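Local coordinates for protein acyl-CoA thioesterase YbgC (PDB 2PZH) that hydrolyses acyl-CoA thioesters, preferring long-chain fatty acyl-CoAs and benzoyl-CoA, and may take part in phospholipid metabolism, at residues L24-R29 and Q66-R71; E28-E33 and L84-Y89. All coordinates share one frame; numbering follows the deposited sequence. Where two conformers were deposited one is given.

Contact 1 (L24-R29 and Q66-R71)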
loop_
_atom_site.group_PDB
_atom_site.type_symbol
_atom_site.label_atom_id
_atom_site.label_comp_id
_atom_site.label_asym_id
_atom_site.label_seq_id
_atom_site.Cartn_x
_atom_site.Cartn_y
_atom_site.Cartn_z
ATOM N N LEU A 24 -2.839 -9.593 -5.462
ATOM C CA LEU A 24 -1.777 -9.454 -6.447
ATOM C C LEU A 24 -0.403 -9.299 -5.788
ATOM O O LEU A 24 0.580 -9.899 -6.227
ATOM C CB LEU A 24 -2.082 -8.275 -7.367
ATOM C CG LEU A 24 -3.205 -8.581 -8.355
ATOM C CD1 LEU A 24 -3.469 -7.400 -9.269
ATOM C CD2 LEU A 24 -2.785 -9.791 -9.157
ATOM N N LYS A 25 -0.325 -8.485 -4.736
ATOM C CA LYS A 25 0.924 -8.392 -3.966
ATOM C C LYS A 25 1.367 -9.755 -3.426
ATOM O O LYS A 25 2.531 -10.130 -3.555
ATOM C CB LYS A 25 0.783 -7.388 -2.828
ATOM C CG LYS A 25 0.551 -5.974 -3.338
ATOM C CD LYS A 25 0.464 -4.989 -2.194
ATOM C CE LYS A 25 0.454 -3.555 -2.736
ATOM N NZ LYS A 25 0.790 -2.544 -1.707
ATOM N N TYR A 26 0.446 -10.488 -2.806
ATOM C CA TYR A 26 0.784 -11.843 -2.343
ATOM C C TYR A 26 1.334 -12.736 -3.473
ATOM O O TYR A 26 2.344 -13.464 -3.283
ATOM C CB TYR A 26 -0.421 -12.519 -1.724
ATOM C CG TYR A 26 -1.032 -11.816 -0.536
ATOM C CD1 TYR A 26 -0.265 -11.058 0.349
ATOM C CD2 TYR A 26 -2.373 -11.950 -0.278
ATOM C CE1 TYR A 26 -0.850 -10.442 1.469
ATOM C CE2 TYR A 26 -2.969 -11.347 0.824
ATOM C CZ TYR A 26 -2.214 -10.600 1.692
ATOM O OH TYR A 26 -2.837 -10.017 2.767
ATOM N N CYS A 27 0.693 -12.683 -4.636
ATOM C CA CYS A 27 1.146 -13.484 -5.770
ATOM C C CYS A 27 2.550 -13.056 -6.188
ATOM O O CYS A 27 3.404 -13.891 -6.469
ATOM C CB CYS A 27 0.156 -13.427 -6.931
ATOM S SG CYS A 27 -1.342 -14.335 -6.534
ATOM N N GLU A 28 2.782 -11.746 -6.201
ATOM C CA GLU A 28 4.077 -11.199 -6.571
ATOM C C GLU A 28 5.136 -11.705 -5.614
ATOM O O GLU A 28 6.201 -12.139 -6.050
ATOM C CB GLU A 28 4.051 -9.675 -6.552
ATOM C CG GLU A 28 5.163 -9.027 -7.360
ATOM C CD GLU A 28 6.548 -9.298 -6.826
ATOM O OE1 GLU A 28 7.384 -9.762 -7.629
ATOM O OE2 GLU A 28 6.812 -9.022 -5.627
ATOM N N ARG A 29 4.870 -11.628 -4.313
ATOM C CA ARG A 29 5.849 -12.118 -3.326
ATOM C C ARG A 29 6.240 -13.569 -3.655
ATOM O O ARG A 29 7.438 -13.914 -3.668
ATOM C CB ARG A 29 5.276 -12.046 -1.910
ATOM C CG ARG A 29 4.893 -10.635 -1.509
ATOM C CD ARG A 29 4.382 -10.641 -0.084
ATOM N NE ARG A 29 3.671 -9.404 0.219
ATOM C CZ ARG A 29 2.941 -9.237 1.309
ATOM N NH1 ARG A 29 2.843 -10.231 2.186
ATOM N NH2 ARG A 29 2.305 -8.090 1.523
ATOM N N GLN A 66 -5.691 -14.466 9.364
ATOM C CA GLN A 66 -5.603 -15.711 8.610
ATOM C C GLN A 66 -4.216 -15.889 7.994
ATOM O O GLN A 66 -3.490 -14.923 7.774
ATOM C CB GLN A 66 -6.691 -15.728 7.536
ATOM C CG GLN A 66 -8.091 -15.824 8.140
ATOM C CD GLN A 66 -9.184 -15.921 7.102
ATOM O OE1 GLN A 66 -9.026 -15.475 5.960
ATOM N NE2 GLN A 66 -10.293 -16.519 7.488
ATOM N N VAL A 67 -3.840 -17.141 7.750
ATOM C CA VAL A 67 -2.617 -17.447 7.011
ATOM C C VAL A 67 -3.021 -17.999 5.660
ATOM O O VAL A 67 -3.848 -18.918 5.563
ATOM C CB VAL A 67 -1.707 -18.424 7.788
ATOM C CG1 VAL A 67 -0.430 -18.769 6.977
ATOM C CG2 VAL A 67 -1.333 -17.780 9.168
ATOM N N LEU A 68 -2.474 -17.399 4.616
ATOM C CA LEU A 68 -2.843 -17.740 3.256
ATOM C C LEU A 68 -1.678 -18.463 2.625
ATOM O O LEU A 68 -0.531 -18.144 2.874
ATOM C CB LEU A 68 -3.153 -16.475 2.442
ATOM C CG LEU A 68 -4.186 -15.507 3.042
ATOM C CD1 LEU A 68 -4.513 -14.364 2.092
ATOM C CD2 LEU A 68 -5.461 -16.273 3.447
ATOM N N GLU A 69 -1.978 -19.462 1.814
ATOM C CA GLU A 69 -0.927 -20.191 1.140
ATOM C C GLU A 69 -1.019 -19.870 -0.338
ATOM O O GLU A 69 -2.078 -20.018 -0.944
ATOM C CB GLU A 69 -1.130 -21.690 1.365
ATOM C CG GLU A 69 -0.099 -22.540 0.698
ATOM C CD GLU A 69 -0.196 -23.969 1.160
ATOM O OE1 GLU A 69 0.507 -24.297 2.131
ATOM O OE2 GLU A 69 -0.998 -24.739 0.581
ATOM N N ILE A 70 0.095 -19.439 -0.919
ATOM C CA ILE A 70 0.125 -19.131 -2.331
ATOM C C ILE A 70 0.768 -20.297 -3.079
ATOM O O ILE A 70 1.931 -20.637 -2.853
ATOM C CB ILE A 70 0.877 -17.805 -2.630
ATOM C CG1 ILE A 70 0.231 -16.655 -1.862
ATOM C CG2 ILE A 70 0.748 -17.467 -4.069
ATOM C CD1 ILE A 70 0.621 -16.591 -0.436
ATOM N N ARG A 71 -0.016 -20.900 -3.958
ATOM C CA ARG A 71 0.430 -22.019 -4.786
ATOM C C ARG A 71 0.696 -21.599 -6.236
ATOM O O ARG A 71 -0.173 -21.052 -6.919
ATOM C CB ARG A 71 -0.606 -23.141 -4.695
ATOM C CG ARG A 71 -0.944 -23.483 -3.268
ATOM C CD ARG A 71 -2.012 -24.578 -3.142
ATOM N NE ARG A 71 -2.400 -24.750 -1.734
ATOM C CZ ARG A 71 -3.465 -25.434 -1.322
ATOM N NH1 ARG A 71 -4.276 -26.020 -2.198
ATOM N NH2 ARG A 71 -3.723 -25.523 -0.027
#
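With CG set opposite its carbonyl carbon (chi1 -59°), the phenol of Tyr26 leaves helix 22-36 toward the strand and reaches Leu68, whose own CG takes the same setting (chi1 -53°) and rises to meet it. The touch is made by one methyl: Leu68 CD1 lies 3.6 Å from Tyr26 CE2, so it meets the CD2–CE2 side of the ring at a slant, and the two side chains run slantwise to one another. Closer to the helix backbone, Ile70 presents both of its branches. CG1 packs beside the root of the tyrosine, 4.2 Å from Tyr26 CB and 4.1 Å from the carbonyl oxygen of Tyr26, while CG2 is directed to the next residue and stands 4.3 Å from Cys27 CA. The helix backbone comes nearest to the strand at this point, Cys27 CA and Ile70 CA being 6.7 Å apart. Contact across the two segments is thus apolar and buried.

On the helix itself, the Arg29 guanidinium turns one face to Tyr26 CD1, which lies 3.7 Å above its plane, and its NH2 forms a salt bridge with Glu10 of the third subunit. On the far side of the strand, NE and NH2 of Arg71 both grip Glu69 OE2, a salt bridge, the NE bond being 2.7 Å long.

Ile70 also packs on Met3 and Cys5, and Leu68 on Ile88 of the adjoining strand, which extends the apolar layer across the sheet. The segment axes pass 8.8 Å apart at -58°. A helix laid over the concave face of a curled antiparallel sheet in this way is the defining feature of the hot-dog fold, the helix being the sausage and the sheet the bun.

Contact 2 (E28-E33 and L84-Y89)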
loop_
_atom_site.group_PDB
_atom_site.type_symbol
_atom_site.label_atom_id
_atom_site.label_comp_id
_atom_site.label_asym_id
_atom_site.label_seq_id
_atom_site.Cartn_x
_atom_site.Cartn_y
_atom_site.Cartn_z
ATOM N N GLU A 28 2.782 -11.746 -6.201
ATOM C CA GLU A 28 4.077 -11.199 -6.571
ATOM C C GLU A 28 5.136 -11.705 -5.614
ATOM O O GLU A 28 6.201 -12.139 -6.050
ATOM C CB GLU A 28 4.051 -9.675 -6.552
ATOM C CG GLU A 28 5.163 -9.027 -7.360
ATOM C CD GLU A 28 6.548 -9.298 -6.826
ATOM O OE1 GLU A 28 7.384 -9.762 -7.629
ATOM O OE2 GLU A 28 6.812 -9.022 -5.627
ATOM N N ARG A 29 4.870 -11.628 -4.313
ATOM C CA ARG A 29 5.849 -12.118 -3.326
ATOM C C ARG A 29 6.240 -13.569 -3.655
ATOM O O ARG A 29 7.438 -13.914 -3.668
ATOM C CB ARG A 29 5.276 -12.046 -1.910
ATOM C CG ARG A 29 4.893 -10.635 -1.509
ATOM C CD ARG A 29 4.382 -10.641 -0.084
ATOM N NE ARG A 29 3.671 -9.404 0.219
ATOM C CZ ARG A 29 2.941 -9.237 1.309
ATOM N NH1 ARG A 29 2.843 -10.231 2.186
ATOM N NH2 ARG A 29 2.305 -8.090 1.523
ATOM N N ALA A 30 5.232 -14.399 -3.917
ATOM C CA ALA A 30 5.466 -15.829 -4.245
ATOM C C ALA A 30 6.441 -16.030 -5.409
ATOM O O ALA A 30 7.352 -16.887 -5.356
ATOM C CB ALA A 30 4.137 -16.535 -4.553
ATOM N N ARG A 31 6.218 -15.264 -6.469
ATOM C CA ARG A 31 7.046 -15.315 -7.652
ATOM C C ARG A 31 8.472 -14.883 -7.336
ATOM O O ARG A 31 9.427 -15.597 -7.676
ATOM C CB ARG A 31 6.476 -14.435 -8.760
ATOM C CG ARG A 31 5.057 -14.781 -9.146
ATOM C CD ARG A 31 4.686 -14.098 -10.448
ATOM N NE ARG A 31 4.577 -12.647 -10.362
ATOM C CZ ARG A 31 3.455 -12.010 -10.020
ATOM N NH1 ARG A 31 2.376 -12.700 -9.699
ATOM N NH2 ARG A 31 3.413 -10.690 -9.997
ATOM N N SER A 32 8.616 -13.737 -6.669
ATOM C CA SER A 32 9.945 -13.206 -6.342
ATOM C C SER A 32 10.707 -14.127 -5.378
ATOM O O SER A 32 11.911 -14.334 -5.519
ATOM C CB SER A 32 9.862 -11.788 -5.782
ATOM O OG SER A 32 9.561 -10.851 -6.816
ATOM N N GLU A 33 10.007 -14.703 -4.415
ATOM C CA GLU A 33 10.679 -15.573 -3.462
ATOM C C GLU A 33 11.321 -16.793 -4.153
ATOM O O GLU A 33 12.344 -17.281 -3.698
ATOM C CB GLU A 33 9.741 -15.987 -2.334
ATOM C CG GLU A 33 10.448 -16.655 -1.145
ATOM C CD GLU A 33 11.361 -15.715 -0.355
ATOM O OE1 GLU A 33 11.244 -14.472 -0.476
ATOM O OE2 GLU A 33 12.203 -16.225 0.414
ATOM N N LEU A 84 1.976 -17.969 -15.681
ATOM C CA LEU A 84 1.895 -18.625 -14.388
ATOM C C LEU A 84 0.461 -18.712 -13.916
ATOM O O LEU A 84 -0.336 -17.786 -14.120
ATOM C CB LEU A 84 2.686 -17.854 -13.332
ATOM C CG LEU A 84 4.210 -17.917 -13.368
ATOM C CD1 LEU A 84 4.729 -16.993 -14.409
ATOM C CD2 LEU A 84 4.791 -17.534 -12.007
ATOM N N PHE A 85 0.134 -19.817 -13.260
ATOM C CA PHE A 85 -1.128 -19.924 -12.573
ATOM C C PHE A 85 -0.872 -19.847 -11.077
ATOM O O PHE A 85 -0.032 -20.572 -10.554
ATOM C CB PHE A 85 -1.824 -21.247 -12.898
ATOM C CG PHE A 85 -3.162 -21.380 -12.254
ATOM C CD1 PHE A 85 -4.123 -20.405 -12.448
ATOM C CD2 PHE A 85 -3.465 -22.466 -11.451
ATOM C CE1 PHE A 85 -5.362 -20.496 -11.854
ATOM C CE2 PHE A 85 -4.712 -22.571 -10.852
ATOM C CZ PHE A 85 -5.659 -21.585 -11.059
ATOM N N GLN A 86 -1.588 -18.965 -10.391
ATOM C CA GLN A 86 -1.421 -18.852 -8.960
ATOM C C GLN A 86 -2.760 -18.879 -8.253
ATOM O O GLN A 86 -3.690 -18.156 -8.638
ATOM C CB GLN A 86 -0.639 -17.572 -8.596
ATOM C CG GLN A 86 0.812 -17.613 -9.111
ATOM C CD GLN A 86 1.612 -16.414 -8.703
ATOM O OE1 GLN A 86 1.504 -15.355 -9.315
ATOM N NE2 GLN A 86 2.459 -16.579 -7.682
ATOM N N GLU A 87 -2.838 -19.713 -7.223
ATOM C CA GLU A 87 -4.039 -19.823 -6.404
ATOM C C GLU A 87 -3.695 -19.538 -4.969
ATOM O O GLU A 87 -2.630 -19.927 -4.477
ATOM C CB GLU A 87 -4.629 -21.236 -6.484
ATOM C CG GLU A 87 -5.327 -21.535 -7.791
ATOM C CD GLU A 87 -6.024 -22.897 -7.773
ATOM O OE1 GLU A 87 -6.990 -23.079 -8.540
ATOM O OE2 GLU A 87 -5.606 -23.782 -7.003
ATOM N N ILE A 88 -4.620 -18.894 -4.270
ATOM C CA ILE A 88 -4.420 -18.602 -2.865
ATOM C C ILE A 88 -5.491 -19.322 -2.067
ATOM O O ILE A 88 -6.683 -19.188 -2.349
ATOM C CB ILE A 88 -4.486 -17.063 -2.593
ATOM C CG1 ILE A 88 -3.441 -16.336 -3.457
ATOM C CG2 ILE A 88 -4.377 -16.745 -1.092
ATOM C CD1 ILE A 88 -3.409 -14.818 -3.269
ATOM N N TYR A 89 -5.052 -20.075 -1.067
ATOM C CA TYR A 89 -5.949 -20.750 -0.150
ATOM C C TYR A 89 -5.729 -20.256 1.264
ATOM O O TYR A 89 -4.574 -20.082 1.695
ATOM C CB TYR A 89 -5.686 -22.252 -0.159
ATOM C CG TYR A 89 -6.368 -22.997 -1.284
ATOM C CD1 TYR A 89 -5.913 -22.916 -2.595
ATOM C CD2 TYR A 89 -7.473 -23.798 -1.017
ATOM C CE1 TYR A 89 -6.570 -23.632 -3.624
ATOM C CE2 TYR A 89 -8.111 -24.499 -2.008
ATOM C CZ TYR A 89 -7.668 -24.424 -3.301
ATOM O OH TYR A 89 -8.380 -25.170 -4.242
#
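One hydrogen bond joins Arg31 of the helix to Gln86 of the strand: Arg31 NH1 donates to Gln86 OE1 over 2.8 Å, with an angle of 148° at the hydrogen. The oxygen is met in its carbonyl plane and lies at the edge of the guanidinium, almost exactly in the plane of that group, although the guanidinium and amide planes are themselves turned 67° apart. The arginine reaches this position by bending at chi3 (-68°), which turns the guanidinium back along its own helix until one face rests against Glu28 CA, 3.5 Å above the plane and offset toward the rim of the group. Gln86 comes from the sheet with its chain extended beyond CG and crosses the arginine at roughly a right angle.

The amide nitrogen serves the same junction. Gln86 NE2 is hydrogen-bonded to the carbonyl oxygen of Cys27 and to Thr72 OG1, so both ends of the buried amide are engaged and its rotation is fixed.

Van der Waals packing fills in around these polar groups. Ala30 CB lies 3.6 Å from Gln86 NE2, and Arg31 CG is 3.5 Å from the same nitrogen. The aliphatic part of the arginine also rests on a leucine, Arg31 CD being 3.8 Å from Leu84 CD2; Ile109 and Phe111 of strand 102-114 pack on Arg31 too.

Within the helix, Ser32 OG gives a hydrogen bond of 2.6 Å to Glu28 OE1, one turn back. Glu33 is bound to Arg6 and Tyr8 of the third subunit, which ties this part of the helix into the tetramer.

With axes 10.3 Å apart, the segments lie in the core of the hot-dog fold, where the long helix is seated on the central strands of the antiparallel sheet.

From the N terminus, strand 3-6 leads to helix 22-36, from which both contacts start. Contact 1 closes the shorter loop, returning at 66-71 after strand 47-58; contact 2 closes a longer one, returning at 84-89 after the turn that follows strand 67-77. The two spans cross rather than nest, although their helix segments overlap at Glu28 and Arg29. Successive parts of the helix are thereby fastened to two neighbouring antiparallel strands, which bond to each other through Glu69 N to Tyr89 O and Arg71 N to Glu87 O. Ile70 CG2 and Ala30 CB, 3.5 Å apart, join the two packing regions, and both contacts adjoin the third subunit.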